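Local coordinates for aiia-like protein (Bacillus thuringiensis, PDB 2BR6) that probably hydrolyses the lactone ring of N-acyl homoserine lactone quorum-sensing signals, using two zinc ions bound in a metallo-beta-lactamase fold, at residues 194-199 and 235-240. Numbering follows the deposited sequence.
Sequences ASYTKE and FGHDIE. With ZN (zinc ion), chain B; HSL (homoserine lactone), chain F.
Two consecutive backbone bonds, a nearly straight one from G236 N to S195 O (3.0 Å) and one from H237 N to Y196 O (2.9 Å), tie together the loops that follow parallel neighbouring strands 186-192 and 232-235 at the dinuclear zinc site of this metallo-beta-lactamase fold. Y196 and H237 consequently run side by side toward the bound homoserine lactone. Their rings form a T-shaped stack: the planes stand at 89°, and the H237 edge presents CD2 to one face of Y196, off-centre toward its rim. H237 NE2 coordinates zinc at 2.2 Å, with D110, H111 and D193 as the other protein ligands and a water and the lactone O also bound, while its ND1 bonds to P36 O, a second hold that restricts rotation of the imidazole. At the other end of the contact, K198 lies over F235, its CA 3.6 Å from the ring centroid and only 9° off the normal, a CH-pi contact. With CG anti to the backbone N (chi1 -166°), D238 weakly caps E240 N through OD1, and one carboxylate thus joins two helix starts: its OD2 accepts from K198 N (3.0 Å) on the anti side, the donor lifted out of the carboxylate plane.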
# COMPACT_ATOMS: atom_id res chain seq x y z
N ALA A 194 -2.21 -1.15 -7.59
CA ALA A 194 -3.18 -1.38 -8.66
C ALA A 194 -2.94 -0.39 -9.83
O ALA A 194 -3.41 -0.61 -10.95
CB ALA A 194 -4.58 -1.28 -8.13
N SER A 195 -2.20 0.69 -9.55
CA SER A 195 -1.72 1.63 -10.58
C SER A 195 -0.55 2.39 -9.97
O SER A 195 -0.72 3.08 -8.95
CB SER A 195 -2.82 2.60 -11.03
OG SER A 195 -3.71 1.96 -11.94
N TYR A 196 0.64 2.24 -10.55
CA TYR A 196 1.82 2.95 -10.04
C TYR A 196 1.62 4.45 -10.25
O TYR A 196 1.89 5.24 -9.35
CB TYR A 196 3.09 2.52 -10.77
CG TYR A 196 3.73 1.22 -10.32
CD1 TYR A 196 3.08 0.34 -9.45
CD2 TYR A 196 4.98 0.85 -10.83
CE1 TYR A 196 3.69 -0.88 -9.06
CE2 TYR A 196 5.58 -0.36 -10.45
CZ TYR A 196 4.93 -1.21 -9.57
OH TYR A 196 5.57 -2.38 -9.23
N THR A 197 1.18 4.82 -11.45
CA THR A 197 1.08 6.23 -11.87
C THR A 197 -0.31 6.55 -12.37
O THR A 197 -1.07 5.65 -12.75
CB THR A 197 2.05 6.52 -13.03
OG1 THR A 197 1.56 5.88 -14.22
CG2 THR A 197 3.41 5.88 -12.78
N LYS A 198 -0.63 7.84 -12.44
CA LYS A 198 -1.95 8.25 -12.89
C LYS A 198 -2.27 7.66 -14.25
O LYS A 198 -3.40 7.26 -14.49
CB LYS A 198 -2.10 9.77 -12.93
CG LYS A 198 -3.54 10.17 -13.23
CD LYS A 198 -3.75 11.66 -13.27
CE LYS A 198 -5.23 11.93 -13.56
NZ LYS A 198 -5.56 13.38 -13.70
N GLU A 199 -1.28 7.62 -15.15
CA GLU A 199 -1.55 7.14 -16.50
C GLU A 199 -1.78 5.62 -16.55
O GLU A 199 -2.48 5.15 -17.45
CB GLU A 199 -0.47 7.60 -17.49
CG GLU A 199 0.88 6.94 -17.30
CD GLU A 199 1.88 7.27 -18.40
OE1 GLU A 199 2.97 6.67 -18.39
OE2 GLU A 199 1.57 8.12 -19.28
N PHE A 235 -1.97 7.50 -6.24
CA PHE A 235 -1.38 6.32 -6.88
C PHE A 235 -0.20 5.73 -6.10
O PHE A 235 0.32 6.34 -5.17
CB PHE A 235 -1.08 6.63 -8.36
CG PHE A 235 -2.27 7.23 -9.07
CD1 PHE A 235 -2.44 8.60 -9.15
CD2 PHE A 235 -3.26 6.40 -9.59
CE1 PHE A 235 -3.57 9.15 -9.77
CE2 PHE A 235 -4.40 6.93 -10.19
CZ PHE A 235 -4.54 8.32 -10.29
N GLY A 236 0.23 4.53 -6.49
CA GLY A 236 1.15 3.77 -5.65
C GLY A 236 2.58 4.27 -5.58
O GLY A 236 3.19 4.32 -4.51
N HIS A 237 3.12 4.62 -6.75
CA HIS A 237 4.54 4.92 -6.90
C HIS A 237 4.66 6.00 -7.98
O HIS A 237 5.27 5.77 -9.04
CB HIS A 237 5.32 3.66 -7.33
CG HIS A 237 5.41 2.59 -6.27
ND1 HIS A 237 6.01 2.79 -5.04
CD2 HIS A 237 5.04 1.29 -6.29
CE1 HIS A 237 5.97 1.67 -4.34
NE2 HIS A 237 5.39 0.74 -5.08
N ASP A 238 4.07 7.16 -7.72
CA ASP A 238 3.94 8.23 -8.72
C ASP A 238 4.82 9.42 -8.37
O ASP A 238 4.48 10.20 -7.47
CB ASP A 238 2.49 8.69 -8.82
CG ASP A 238 2.22 9.54 -10.05
OD1 ASP A 238 3.11 10.34 -10.46
OD2 ASP A 238 1.14 9.48 -10.67
N ILE A 239 5.94 9.57 -9.07
CA ILE A 239 6.89 10.66 -8.74
C ILE A 239 6.36 12.05 -9.11
O ILE A 239 6.82 13.05 -8.57
CB ILE A 239 8.32 10.45 -9.32
CG1 ILE A 239 8.43 10.88 -10.80
CG2 ILE A 239 8.88 9.06 -8.99
CD1 ILE A 239 8.16 9.81 -11.82
N GLU A 240 5.41 12.09 -10.03
CA GLU A 240 4.81 13.36 -10.43
C GLU A 240 3.83 13.89 -9.37
O GLU A 240 3.73 15.09 -9.14
CB GLU A 240 4.11 13.17 -11.78
CG GLU A 240 3.53 14.42 -12.38
CD GLU A 240 2.67 14.11 -13.59
OE1 GLU A 240 1.49 13.74 -13.40
OE2 GLU A 240 3.19 14.23 -14.71
ZN ZN B . 5.17 -1.40 -4.59
N HSL F . 8.94 -3.86 -5.84
CA HSL F . 8.01 -3.73 -6.69
C HSL F . 6.91 -2.79 -6.67
O HSL F . 6.94 -1.59 -6.40
CB HSL F . 7.67 -4.92 -7.64
CG HSL F . 6.15 -4.86 -7.67
OD HSL F . 5.71 -3.54 -7.09
O HOH W 1 5.50 -3.60 -4.51